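Local coordinates for disulfide bond protein A (Staphylococcus aureus, PDB 3BCI) that probably works as a thiol:disulfide oxidoreductase of the DsbA type, helping other proteins to form disulfide bonds through its own redox-active cysteine pair, at residues V15-D20 and P151-N156; Q50-A55 and K140-N145; G11-V16 and H45-Q50; V63-S68 and K133-D138; G19-P24 and Q85-Q90. All coordinates share one frame; numbering follows the deposited sequence. Where two conformers were deposited one is given.

How the contacts relate
Contacts 1, 2 and 3 are built round one mixed sheet of the thioredoxin fold; contact 4 joins two helices, contact 5 a helix and the active-site loop. Strand 14-19 is the common element: contact 3 pairs it with strand 48-53 and contact 1 with strand 152-155, centres about 11 Å apart. Contact 2 lays helix 130-144 against strand 48-53, its centre about 9 Å from that of contact 1, and the same helix meets helix 61-74 in contact 4. Along the chain, contact 1 encloses contact 2, which encloses contact 4. Contacts 2 and 4 thus join helices to the sheet, while contact 5, centred about 22 Å from the centre of contact 3, joins helix 79-88 to the loop holding Cys-23.

Contact 1: residues V15-D20 and P151-N156; sequences VVVYGD and PTAFIN
Pro-151, reached through a cis peptide bond, sets its CA 3.3 Å from Tyr-18 O, a CA-H...O contact, while its side chain touches Cys-26 and Tyr-25 of the helix that begins at the redox centre. A cis-proline facing the CxxC cysteines is a hallmark of the thioredoxin fold. Thr-152 starts the antiparallel strand pairing. Its carbonyl O takes the Tyr-18 N-H at 2.9 Å, whereas the return bond from Thr-152 N is weak. Ala-153 drops to the other face, where its CB meets Val-17 CG2 at 4.0 Å. Phe-154 and Val-16 exchange two backbone bonds, 2.8 Å from Val-16 N to Phe-154 O and 2.9 Å from Phe-154 N to Val-16 O. With CG anti to the carbonyl carbon (chi1 -63°), the Phe-154 ring comes beside Tyr-18: Phe-154 CD2 lies in the plane of the tyrosine ring at its edge, 3.6 Å from Tyr-18 CE2; the ring planes stand at 84° and neither ring covers the other. Ile-155 runs alongside Val-15, CG1 to CG2, on the face packed by helix 166-174. Polar pairing is thus confined to the backbones, and the side chains contribute almost purely apolar packing on both faces.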
# COMPACT_ATOMS: atom_id res chain seq x y z
N VAL A 15 0.25 0.84 -12.64
CA VAL A 15 -0.22 -0.39 -12.00
C VAL A 15 -0.90 -0.03 -10.68
O VAL A 15 -0.28 0.56 -9.79
CB VAL A 15 0.96 -1.36 -11.72
CG1 VAL A 15 0.44 -2.61 -11.02
CG2 VAL A 15 1.66 -1.72 -13.03
N VAL A 16 -2.18 -0.38 -10.56
CA VAL A 16 -2.94 -0.08 -9.36
C VAL A 16 -3.38 -1.36 -8.66
O VAL A 16 -3.95 -2.26 -9.29
CB VAL A 16 -4.21 0.74 -9.67
CG1 VAL A 16 -4.94 1.08 -8.36
CG2 VAL A 16 -3.84 2.02 -10.42
N VAL A 17 -3.11 -1.44 -7.37
CA VAL A 17 -3.51 -2.60 -6.57
C VAL A 17 -4.44 -2.08 -5.48
O VAL A 17 -4.09 -1.16 -4.75
CB VAL A 17 -2.29 -3.30 -5.91
CG1 VAL A 17 -2.77 -4.34 -4.88
CG2 VAL A 17 -1.46 -3.99 -6.99
N TYR A 18 -5.63 -2.67 -5.41
CA TYR A 18 -6.63 -2.29 -4.41
C TYR A 18 -6.57 -3.31 -3.28
O TYR A 18 -6.53 -4.51 -3.53
CB TYR A 18 -8.02 -2.30 -5.03
CG TYR A 18 -8.27 -1.18 -6.01
CD1 TYR A 18 -8.70 0.07 -5.58
CD2 TYR A 18 -8.08 -1.38 -7.38
CE1 TYR A 18 -8.96 1.10 -6.48
CE2 TYR A 18 -8.33 -0.36 -8.30
CZ TYR A 18 -8.77 0.87 -7.84
OH TYR A 18 -9.07 1.87 -8.74
N GLY A 19 -6.56 -2.83 -2.04
CA GLY A 19 -6.50 -3.75 -0.92
C GLY A 19 -6.64 -3.11 0.45
O GLY A 19 -7.19 -2.03 0.60
N ASP A 20 -6.12 -3.81 1.45
CA ASP A 20 -6.17 -3.36 2.83
C ASP A 20 -5.07 -4.14 3.55
O ASP A 20 -4.90 -5.33 3.31
CB ASP A 20 -7.54 -3.70 3.45
CG ASP A 20 -7.73 -3.11 4.83
OD1 ASP A 20 -6.79 -3.17 5.65
OD2 ASP A 20 -8.83 -2.58 5.11
N PRO A 151 -8.10 -8.64 -3.00
CA PRO A 151 -7.31 -7.71 -3.81
C PRO A 151 -7.61 -7.81 -5.30
O PRO A 151 -7.97 -8.87 -5.80
CB PRO A 151 -5.88 -8.13 -3.50
CG PRO A 151 -6.01 -9.63 -3.38
CD PRO A 151 -7.27 -9.77 -2.54
N THR A 152 -7.47 -6.69 -6.00
CA THR A 152 -7.67 -6.66 -7.45
C THR A 152 -6.62 -5.69 -7.99
O THR A 152 -6.26 -4.73 -7.32
CB THR A 152 -9.09 -6.17 -7.85
OG1 THR A 152 -9.45 -5.01 -7.08
CG2 THR A 152 -10.11 -7.28 -7.61
N ALA A 153 -6.13 -5.97 -9.19
CA ALA A 153 -5.11 -5.12 -9.79
C ALA A 153 -5.47 -4.76 -11.22
O ALA A 153 -6.11 -5.53 -11.92
CB ALA A 153 -3.75 -5.83 -9.74
N PHE A 154 -5.05 -3.56 -11.62
CA PHE A 154 -5.30 -3.05 -12.96
C PHE A 154 -4.04 -2.38 -13.50
O PHE A 154 -3.27 -1.79 -12.75
CB PHE A 154 -6.44 -2.02 -12.92
CG PHE A 154 -7.75 -2.58 -12.46
CD1 PHE A 154 -8.69 -3.04 -13.39
CD2 PHE A 154 -8.06 -2.67 -11.11
CE1 PHE A 154 -9.91 -3.57 -12.97
CE2 PHE A 154 -9.28 -3.20 -10.68
CZ PHE A 154 -10.20 -3.65 -11.61
N ILE A 155 -3.83 -2.49 -14.81
CA ILE A 155 -2.69 -1.86 -15.46
C ILE A 155 -3.31 -1.00 -16.55
O ILE A 155 -3.90 -1.52 -17.50
CB ILE A 155 -1.72 -2.90 -16.05
CG1 ILE A 155 -1.17 -3.79 -14.93
CG2 ILE A 155 -0.59 -2.19 -16.77
CD1 ILE A 155 -0.14 -4.81 -15.37
N ASN A 156 -3.19 0.31 -16.40
CA ASN A 156 -3.78 1.26 -17.33
C ASN A 156 -5.26 0.95 -17.46
O ASN A 156 -5.83 1.00 -18.56
CB ASN A 156 -3.10 1.22 -18.70
CG ASN A 156 -1.70 1.80 -18.67
OD1 ASN A 156 -1.35 2.56 -17.77
ND2 ASN A 156 -0.90 1.45 -19.67

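Contact 2: residues Q50-A55 and K140-N145; sequences QFVNLA and KIAKDN
Leu-54 and Ala-142 make the tight end of this contact: the methyl Ala-142 CB sits 3.6 Å from Leu-54 CG, and Leu-54 CD1 is equally near. The leucine CB does not aim at the helix; with CG anti to the carbonyl carbon (chi1 -83°), the branch swings back to the alanine. Next along, Val-52 CG1 touches Ile-141 CG2 at 4.1 Å, the two side chains passing at a slant. Helix segment 140-144 runs at 89° to strand segment 50-53, axes 8.4 Å apart, as a helix laid across the face of the thioredoxin sheet. The looser side is toward Gln-50, whose extended chain meets Ile-141 from the opposite direction, Gln-50 NE2 lying 4.1 Å from Ile-141 CD1. On the outer, exposed side of the helix, Lys-140 NZ and Asp-144 OD2 form a salt bridge of 2.7 Å. At the helix end Ile-141 O accepts two bonds from Asn-145, one from its backbone N and one from ND2 at 2.8 Å, arriving from opposite faces of the carbonyl plane. No hydrogen bond joins the two segments, so apolar packing holds the interface, while the Lys-140/Asp-144 pair and Asn-145 bond within the helical segment.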
# COMPACT_ATOMS: atom_id res chain seq x y z
N GLN A 50 0.66 2.21 -7.64
CA GLN A 50 -0.23 2.87 -6.70
C GLN A 50 -1.02 1.84 -5.91
O GLN A 50 -1.62 0.93 -6.49
CB GLN A 50 -1.21 3.81 -7.43
CG GLN A 50 -2.30 4.38 -6.51
CD GLN A 50 -3.18 5.42 -7.19
OE1 GLN A 50 -3.31 5.44 -8.41
NE2 GLN A 50 -3.81 6.27 -6.39
N PHE A 51 -1.00 1.99 -4.60
CA PHE A 51 -1.74 1.09 -3.72
C PHE A 51 -2.92 1.90 -3.20
O PHE A 51 -2.74 2.98 -2.63
CB PHE A 51 -0.85 0.65 -2.55
CG PHE A 51 -1.54 -0.28 -1.58
CD1 PHE A 51 -1.91 -1.57 -1.97
CD2 PHE A 51 -1.84 0.13 -0.28
CE1 PHE A 51 -2.56 -2.43 -1.08
CE2 PHE A 51 -2.49 -0.72 0.61
CZ PHE A 51 -2.85 -2.00 0.21
N VAL A 52 -4.13 1.40 -3.43
CA VAL A 52 -5.33 2.09 -2.97
C VAL A 52 -5.92 1.24 -1.85
O VAL A 52 -6.39 0.13 -2.08
CB VAL A 52 -6.38 2.24 -4.10
CG1 VAL A 52 -7.60 2.99 -3.57
CG2 VAL A 52 -5.77 2.99 -5.28
N ASN A 53 -5.87 1.78 -0.63
CA ASN A 53 -6.34 1.09 0.56
C ASN A 53 -7.80 1.37 0.87
O ASN A 53 -8.16 2.50 1.22
CB ASN A 53 -5.48 1.53 1.75
CG ASN A 53 -5.59 0.60 2.93
OD1 ASN A 53 -6.67 0.08 3.23
ND2 ASN A 53 -4.48 0.41 3.63
N LEU A 54 -8.65 0.35 0.76
CA LEU A 54 -10.07 0.53 1.04
C LEU A 54 -10.36 0.74 2.54
O LEU A 54 -11.45 1.19 2.90
CB LEU A 54 -10.89 -0.65 0.51
CG LEU A 54 -11.28 -0.62 -0.98
CD1 LEU A 54 -10.04 -0.86 -1.85
CD2 LEU A 54 -12.33 -1.69 -1.26
N ALA A 55 -9.39 0.41 3.39
CA ALA A 55 -9.53 0.56 4.84
C ALA A 55 -10.93 0.14 5.29
O ALA A 55 -11.64 0.92 5.92
CB ALA A 55 -9.27 2.01 5.25
N LYS A 140 -12.57 6.84 -1.53
CA LYS A 140 -13.37 7.47 -2.58
C LYS A 140 -12.93 6.93 -3.95
O LYS A 140 -13.75 6.70 -4.84
CB LYS A 140 -13.20 8.99 -2.53
CG LYS A 140 -14.02 9.74 -3.57
CD LYS A 140 -13.82 11.24 -3.45
CE LYS A 140 -14.63 11.99 -4.49
NZ LYS A 140 -14.23 11.62 -5.88
N ILE A 141 -11.62 6.75 -4.12
CA ILE A 141 -11.10 6.24 -5.38
C ILE A 141 -11.67 4.85 -5.66
O ILE A 141 -12.17 4.58 -6.76
CB ILE A 141 -9.55 6.16 -5.36
CG1 ILE A 141 -8.96 7.58 -5.31
CG2 ILE A 141 -9.04 5.39 -6.58
CD1 ILE A 141 -7.45 7.62 -5.14
N ALA A 142 -11.62 3.97 -4.67
CA ALA A 142 -12.14 2.62 -4.81
C ALA A 142 -13.64 2.61 -5.10
O ALA A 142 -14.13 1.78 -5.87
CB ALA A 142 -11.85 1.82 -3.54
N LYS A 143 -14.36 3.53 -4.47
CA LYS A 143 -15.80 3.60 -4.68
C LYS A 143 -16.13 4.11 -6.08
O LYS A 143 -16.92 3.50 -6.80
CB LYS A 143 -16.43 4.53 -3.63
CG LYS A 143 -17.95 4.65 -3.75
CD LYS A 143 -18.51 5.60 -2.71
CE LYS A 143 -20.02 5.72 -2.84
NZ LYS A 143 -20.59 6.70 -1.87
N ASP A 144 -15.51 5.22 -6.48
CA ASP A 144 -15.75 5.80 -7.80
C ASP A 144 -15.35 4.86 -8.93
O ASP A 144 -15.94 4.90 -10.01
CB ASP A 144 -15.01 7.13 -7.93
CG ASP A 144 -15.52 8.19 -6.97
OD1 ASP A 144 -16.42 7.87 -6.16
OD2 ASP A 144 -15.03 9.34 -7.02
N ASN A 145 -14.36 4.00 -8.68
CA ASN A 145 -13.91 3.05 -9.69
C ASN A 145 -14.70 1.75 -9.61
O ASN A 145 -14.39 0.78 -10.30
CB ASN A 145 -12.41 2.76 -9.53
CG ASN A 145 -11.54 3.84 -10.15
OD1 ASN A 145 -11.39 3.90 -11.37
ND2 ASN A 145 -10.96 4.70 -9.32

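Contact 3: residues G11-V16 and H45-Q50; sequences GKPLVV and HKVEYQ
Lys-12 folds over Glu-48 because its CG stands between the backbone N and the carbonyl carbon (chi1 46°) and the chain bends twice more, at chi2 and chi3. Glu-48 is bent at chi2 in turn, and the two chains slant past each other, Lys-12 CE lying 3.8 Å from Glu-48 CD. Their charges stay apart, Lys-12 NZ to Glu-48 OE2 being 4.5 Å; a water makes long, weak bonds to Lys-12 NZ, His-45 ND1 and Glu-48 OE1, and Lys-12 NZ also reaches His-45 O weakly. Beneath this exposed end begins the parallel pairing of strands 14-19 and 48-53, the two strands of a beta-alpha-beta crossover whose connection is helix 24-42. Glu-48 N donates to Pro-13 O at 2.9 Å, Val-15 N to Glu-48 O at 2.8 Å and Gln-50 N to Val-15 O at 2.9 Å. Val-47 fits in beside the first strand, its CG1 3.8 Å from Pro-13 CB and its CG2 4.0 Å from Val-15 CG2; Leu-173 of helix 166-174 touches both Pro-13 and Val-47. On the other face Gln-50 runs alongside Val-16, Gln-50 OE1 near Val-16 CG2, and the Leu-14 side chain crosses that of Glu-48 at about a right angle, Leu-14 CD1 near Glu-48 CB.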
# COMPACT_ATOMS: atom_id res chain seq x y z
N GLY A 11 2.46 8.35 -21.02
CA GLY A 11 3.58 8.05 -20.09
C GLY A 11 3.81 6.56 -19.94
O GLY A 11 3.60 5.78 -20.87
N LYS A 12 4.25 6.15 -18.76
CA LYS A 12 4.50 4.74 -18.50
C LYS A 12 3.28 4.06 -17.89
O LYS A 12 2.42 4.72 -17.32
CB LYS A 12 5.70 4.59 -17.57
CG LYS A 12 5.69 5.52 -16.38
CD LYS A 12 7.06 6.12 -16.21
CE LYS A 12 7.42 6.32 -14.76
NZ LYS A 12 8.76 6.96 -14.63
N PRO A 13 3.20 2.73 -18.01
CA PRO A 13 2.08 1.97 -17.46
C PRO A 13 1.80 2.34 -15.99
O PRO A 13 2.71 2.59 -15.21
CB PRO A 13 2.56 0.53 -17.58
CG PRO A 13 3.42 0.56 -18.82
CD PRO A 13 4.18 1.85 -18.66
N LEU A 14 0.52 2.40 -15.63
CA LEU A 14 0.16 2.66 -14.24
C LEU A 14 -0.40 1.37 -13.66
O LEU A 14 -1.41 0.85 -14.15
CB LEU A 14 -0.90 3.75 -14.15
CG LEU A 14 -1.65 3.78 -12.81
CD1 LEU A 14 -0.77 4.33 -11.69
CD2 LEU A 14 -2.89 4.64 -12.96
N VAL A 15 0.25 0.84 -12.64
CA VAL A 15 -0.22 -0.39 -12.00
C VAL A 15 -0.90 -0.03 -10.68
O VAL A 15 -0.28 0.56 -9.79
CB VAL A 15 0.96 -1.36 -11.72
CG1 VAL A 15 0.44 -2.61 -11.02
CG2 VAL A 15 1.66 -1.72 -13.03
N VAL A 16 -2.18 -0.38 -10.56
CA VAL A 16 -2.94 -0.08 -9.36
C VAL A 16 -3.38 -1.36 -8.66
O VAL A 16 -3.95 -2.26 -9.29
CB VAL A 16 -4.21 0.74 -9.67
CG1 VAL A 16 -4.94 1.08 -8.36
CG2 VAL A 16 -3.84 2.02 -10.42
N HIS A 45 11.82 2.14 -12.26
CA HIS A 45 10.92 3.16 -12.79
C HIS A 45 10.26 2.88 -14.14
O HIS A 45 10.00 3.82 -14.91
CB HIS A 45 11.66 4.49 -12.85
CG HIS A 45 12.36 4.84 -11.58
ND1 HIS A 45 11.70 5.07 -10.40
CD2 HIS A 45 13.68 4.93 -11.29
CE1 HIS A 45 12.57 5.29 -9.43
NE2 HIS A 45 13.78 5.22 -9.95
N LYS A 46 9.97 1.62 -14.43
CA LYS A 46 9.32 1.29 -15.70
C LYS A 46 7.82 1.57 -15.63
O LYS A 46 7.19 1.85 -16.64
CB LYS A 46 9.57 -0.17 -16.07
CG LYS A 46 10.89 -0.39 -16.76
CD LYS A 46 11.03 -1.82 -17.25
CE LYS A 46 12.12 -1.92 -18.30
NZ LYS A 46 12.41 -3.34 -18.67
N VAL A 47 7.25 1.49 -14.43
CA VAL A 47 5.82 1.76 -14.27
C VAL A 47 5.61 2.60 -13.03
O VAL A 47 6.52 2.78 -12.22
CB VAL A 47 5.01 0.46 -14.08
CG1 VAL A 47 5.32 -0.52 -15.20
CG2 VAL A 47 5.32 -0.16 -12.72
N GLU A 48 4.40 3.14 -12.90
CA GLU A 48 4.03 3.91 -11.72
C GLU A 48 3.20 2.89 -10.94
O GLU A 48 2.34 2.22 -11.50
CB GLU A 48 3.15 5.10 -12.10
CG GLU A 48 3.84 6.12 -12.98
CD GLU A 48 4.76 7.05 -12.21
OE1 GLU A 48 5.35 6.60 -11.20
OE2 GLU A 48 4.89 8.22 -12.61
N TYR A 49 3.49 2.76 -9.65
CA TYR A 49 2.75 1.83 -8.80
C TYR A 49 1.91 2.63 -7.82
O TYR A 49 2.38 3.62 -7.25
CB TYR A 49 3.71 0.92 -8.03
CG TYR A 49 3.04 0.12 -6.92
CD1 TYR A 49 2.09 -0.87 -7.21
CD2 TYR A 49 3.34 0.37 -5.58
CE1 TYR A 49 1.46 -1.58 -6.18
CE2 TYR A 49 2.72 -0.34 -4.56
CZ TYR A 49 1.78 -1.31 -4.86
OH TYR A 49 1.18 -2.01 -3.84
N GLN A 50 0.66 2.21 -7.64
CA GLN A 50 -0.23 2.87 -6.70
C GLN A 50 -1.02 1.84 -5.91
O GLN A 50 -1.62 0.93 -6.49
CB GLN A 50 -1.21 3.81 -7.43
CG GLN A 50 -2.30 4.38 -6.51
CD GLN A 50 -3.18 5.42 -7.19
OE1 GLN A 50 -3.31 5.44 -8.41
NE2 GLN A 50 -3.81 6.27 -6.39
O HOH W 1 8.65 6.09 -11.48

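Contact 4: residues V63-S68 and K133-D138; sequences VGSRAS and KAAEKD
Ala-135 pushes its methyl group into the angle between Ser-65 and Arg-66: CB is 3.6 Å from Ser-65 OG and equally far from Arg-66 CG. With so small a side chain at the centre, the backbones come close, Ala-135 CA and Arg-66 CA being 5.2 Å apart. Two waters bridge the polar groups on the two helices. One accepts from Ser-65 OG at 2.7 Å and donates to Ala-135 O, linking a side-chain hydroxyl of one helix to a main-chain carbonyl of the other. The second accepts from Arg-66 NE at 2.8 Å, lying in the guanidinium plane at its edge, and donates to Glu-136 OE2. Arg-66 and Glu-136 point the same way, side by side, yet Arg-66 NH2 stays 4.0 Å from Glu-136 OE2, too far for a salt bridge, with the carboxylate turned 42° from the guanidinium. The arginine chain is extended from CG to NE, while the Glu-136 chain folds at chi2 (-58°), bringing its carboxylate nearer helix 61-74. One shell out, the Arg-66 cation meets the Trp-132 ring, and Asp-138 OD2 is held by His-69 NE2 and Asn-53 N. Segments 63-68 and 133-138 cross at 122°, axes 8.4 Å apart, with Tyr-124 of helix 114-125 against Arg-66 and strand 48-53 reached through Asn-53 and Val-52.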
# COMPACT_ATOMS: atom_id res chain seq x y z
N VAL A 63 -6.04 3.93 10.05
CA VAL A 63 -4.86 4.43 10.74
C VAL A 63 -3.62 3.88 10.04
O VAL A 63 -2.66 4.61 9.80
CB VAL A 63 -4.84 4.00 12.23
CG1 VAL A 63 -3.60 4.56 12.91
CG2 VAL A 63 -6.09 4.51 12.95
N GLY A 64 -3.66 2.59 9.72
CA GLY A 64 -2.55 1.97 9.03
C GLY A 64 -2.36 2.63 7.67
O GLY A 64 -1.23 2.84 7.22
N SER A 65 -3.47 2.97 7.02
CA SER A 65 -3.43 3.61 5.71
C SER A 65 -2.78 4.98 5.80
O SER A 65 -2.00 5.35 4.92
CB SER A 65 -4.84 3.75 5.13
OG SER A 65 -4.79 4.33 3.84
N ARG A 66 -3.10 5.75 6.83
CA ARG A 66 -2.50 7.07 7.01
C ARG A 66 -0.98 6.97 7.17
O ARG A 66 -0.24 7.69 6.52
CB ARG A 66 -3.08 7.76 8.26
CG ARG A 66 -4.55 8.14 8.14
CD ARG A 66 -5.11 8.50 9.51
NE ARG A 66 -6.55 8.74 9.46
CZ ARG A 66 -7.36 8.58 10.50
NH1 ARG A 66 -6.88 8.19 11.67
NH2 ARG A 66 -8.65 8.82 10.37
N ALA A 67 -0.52 6.08 8.04
CA ALA A 67 0.91 5.91 8.27
C ALA A 67 1.58 5.51 6.96
O ALA A 67 2.66 5.99 6.63
CB ALA A 67 1.16 4.84 9.33
N SER A 68 0.92 4.61 6.22
CA SER A 68 1.43 4.14 4.94
C SER A 68 1.60 5.30 3.96
O SER A 68 2.64 5.43 3.31
CB SER A 68 0.47 3.10 4.35
OG SER A 68 0.94 2.59 3.12
N LYS A 133 -5.68 13.05 4.54
CA LYS A 133 -6.57 13.24 3.41
C LYS A 133 -6.39 12.15 2.38
O LYS A 133 -7.36 11.66 1.80
CB LYS A 133 -6.33 14.61 2.78
CG LYS A 133 -6.80 15.74 3.68
CD LYS A 133 -6.57 17.10 3.07
CE LYS A 133 -7.24 18.16 3.92
NZ LYS A 133 -6.95 19.54 3.45
N ALA A 134 -5.14 11.75 2.16
CA ALA A 134 -4.83 10.70 1.20
C ALA A 134 -5.51 9.39 1.59
O ALA A 134 -6.08 8.71 0.75
CB ALA A 134 -3.31 10.50 1.12
N ALA A 135 -5.46 9.05 2.88
CA ALA A 135 -6.07 7.82 3.35
C ALA A 135 -7.57 7.85 3.08
O ALA A 135 -8.15 6.86 2.64
CB ALA A 135 -5.78 7.61 4.83
N GLU A 136 -8.20 8.99 3.34
CA GLU A 136 -9.63 9.14 3.10
C GLU A 136 -9.94 9.04 1.60
O GLU A 136 -10.88 8.36 1.20
CB GLU A 136 -10.13 10.49 3.61
CG GLU A 136 -10.17 10.63 5.13
CD GLU A 136 -11.04 9.58 5.80
OE1 GLU A 136 -12.11 9.25 5.23
OE2 GLU A 136 -10.66 9.10 6.89
N LYS A 137 -9.15 9.73 0.79
CA LYS A 137 -9.34 9.76 -0.65
C LYS A 137 -9.30 8.36 -1.26
O LYS A 137 -10.04 8.06 -2.19
CB LYS A 137 -8.28 10.64 -1.31
CG LYS A 137 -8.54 10.93 -2.79
CD LYS A 137 -7.40 11.71 -3.43
CE LYS A 137 -7.72 12.05 -4.88
NZ LYS A 137 -6.58 12.73 -5.56
N ASP A 138 -8.43 7.50 -0.73
CA ASP A 138 -8.32 6.12 -1.23
C ASP A 138 -9.67 5.42 -1.23
O ASP A 138 -10.00 4.66 -2.14
CB ASP A 138 -7.34 5.32 -0.37
CG ASP A 138 -5.93 5.31 -0.92
OD1 ASP A 138 -5.64 6.09 -1.87
OD2 ASP A 138 -5.11 4.54 -0.40
O HOH W 2 -7.33 4.34 2.98
O HOH W 3 -7.92 9.47 7.10

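Contact 5: residues G19-P24 and Q85-Q90; sequences GDYKCP and QLFAAQ
Gln-90 spends a single amide nitrogen on two backbone carbonyls of the active-site loop, NE2 donating to Tyr-21 O at 2.7 Å and to Cys-23 O at 2.9 Å. Both carbonyls lie near the plane of the glutamine amide, but neither is approached on a lone pair: the nitrogen stands well above each carbonyl plane, 84° out of it at Cys-23. This is the CxxC motif of the thioredoxin fold, at the start of helix 24-42, where Cys-23, which can pair with Cys-26 in the redox disulfide, takes the N-cap position and Asp-20 to Cys-23 form a type I turn. Asp-20 OD1 adds an Asx turn by accepting from Lys-22 N. The extended Gln-90 chain, CG anti to the backbone N, reaches across from just past the end of helix 79-88; its two bonds probably help fix the loop that presents the cysteine. The Tyr-21 ring packs on helix 79-88. Its edge meets the face of Phe-87, with planes at 51°, while its OH bonds Ser-68 and Gln-83. Phe-87 in turn brings CE2 to 3.5 Å from Asp-20 O, at the phenyl edge. Against one face of the tyrosine comes Leu-86, whose CD2 methyl sits 3.6 Å from the Tyr-21 ring centroid, just 8° off the ring normal.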
# COMPACT_ATOMS: atom_id res chain seq x y z
N GLY A 19 -6.56 -2.83 -2.04
CA GLY A 19 -6.50 -3.75 -0.92
C GLY A 19 -6.64 -3.11 0.45
O GLY A 19 -7.19 -2.03 0.60
N ASP A 20 -6.12 -3.81 1.45
CA ASP A 20 -6.17 -3.36 2.83
C ASP A 20 -5.07 -4.14 3.55
O ASP A 20 -4.90 -5.33 3.31
CB ASP A 20 -7.54 -3.70 3.45
CG ASP A 20 -7.73 -3.11 4.83
OD1 ASP A 20 -6.79 -3.17 5.65
OD2 ASP A 20 -8.83 -2.58 5.11
N TYR A 21 -4.31 -3.47 4.41
CA TYR A 21 -3.23 -4.13 5.13
C TYR A 21 -3.72 -5.25 6.04
O TYR A 21 -2.95 -6.13 6.43
CB TYR A 21 -2.43 -3.11 5.96
CG TYR A 21 -1.51 -2.25 5.13
CD1 TYR A 21 -0.44 -2.81 4.43
CD2 TYR A 21 -1.72 -0.87 5.02
CE1 TYR A 21 0.39 -2.02 3.64
CE2 TYR A 21 -0.89 -0.08 4.23
CZ TYR A 21 0.16 -0.66 3.55
OH TYR A 21 0.99 0.10 2.76
N LYS A 22 -5.01 -5.23 6.38
CA LYS A 22 -5.59 -6.25 7.25
C LYS A 22 -6.17 -7.42 6.47
O LYS A 22 -6.64 -8.40 7.06
CB LYS A 22 -6.70 -5.64 8.10
CG LYS A 22 -6.24 -4.54 9.04
CD LYS A 22 -7.33 -4.11 10.02
CE LYS A 22 -7.60 -5.18 11.07
NZ LYS A 22 -8.73 -4.79 11.96
N CYS A 23 -6.13 -7.31 5.15
CA CYS A 23 -6.66 -8.35 4.30
C CYS A 23 -5.67 -9.48 4.04
O CYS A 23 -4.58 -9.27 3.50
CB CYS A 23 -7.13 -7.75 2.98
SG CYS A 23 -7.68 -8.94 1.77
N PRO A 24 -6.06 -10.71 4.41
CA PRO A 24 -5.22 -11.90 4.24
C PRO A 24 -4.77 -12.17 2.81
O PRO A 24 -3.61 -12.49 2.58
CB PRO A 24 -6.08 -13.03 4.80
CG PRO A 24 -6.93 -12.33 5.82
CD PRO A 24 -7.31 -11.06 5.10
N GLN A 85 6.97 -5.16 4.96
CA GLN A 85 7.13 -5.40 6.39
C GLN A 85 5.83 -5.29 7.17
O GLN A 85 5.63 -6.00 8.16
CB GLN A 85 8.18 -4.44 6.97
CG GLN A 85 9.61 -4.78 6.56
CD GLN A 85 10.63 -3.73 6.99
OE1 GLN A 85 10.59 -3.25 8.13
NE2 GLN A 85 11.55 -3.39 6.09
N LEU A 86 4.93 -4.41 6.73
CA LEU A 86 3.65 -4.27 7.43
C LEU A 86 2.75 -5.48 7.16
O LEU A 86 2.14 -6.02 8.08
CB LEU A 86 2.95 -2.97 7.01
CG LEU A 86 1.68 -2.61 7.80
CD1 LEU A 86 1.98 -2.61 9.29
CD2 LEU A 86 1.16 -1.24 7.37
N PHE A 87 2.67 -5.91 5.90
CA PHE A 87 1.86 -7.07 5.57
C PHE A 87 2.37 -8.29 6.34
O PHE A 87 1.59 -9.13 6.78
CB PHE A 87 1.90 -7.36 4.06
CG PHE A 87 0.83 -6.67 3.28
CD1 PHE A 87 1.16 -5.80 2.25
CD2 PHE A 87 -0.52 -6.91 3.55
CE1 PHE A 87 0.17 -5.17 1.50
CE2 PHE A 87 -1.52 -6.28 2.81
CZ PHE A 87 -1.18 -5.41 1.78
N ALA A 88 3.69 -8.37 6.50
CA ALA A 88 4.32 -9.49 7.21
C ALA A 88 3.92 -9.58 8.68
O ALA A 88 3.99 -10.65 9.28
CB ALA A 88 5.84 -9.40 7.09
N ALA A 89 3.49 -8.47 9.26
CA ALA A 89 3.09 -8.45 10.66
C ALA A 89 1.59 -8.62 10.85
O ALA A 89 1.09 -8.55 11.97
CB ALA A 89 3.54 -7.14 11.31
N GLN A 90 0.88 -8.86 9.76
CA GLN A 90 -0.57 -9.02 9.80
C GLN A 90 -1.07 -10.01 10.85
O GLN A 90 -0.55 -11.12 10.97
CB GLN A 90 -1.08 -9.45 8.42
CG GLN A 90 -2.59 -9.41 8.27
CD GLN A 90 -3.05 -9.80 6.88
OE1 GLN A 90 -3.33 -10.96 6.60
NE2 GLN A 90 -3.10 -8.81 5.99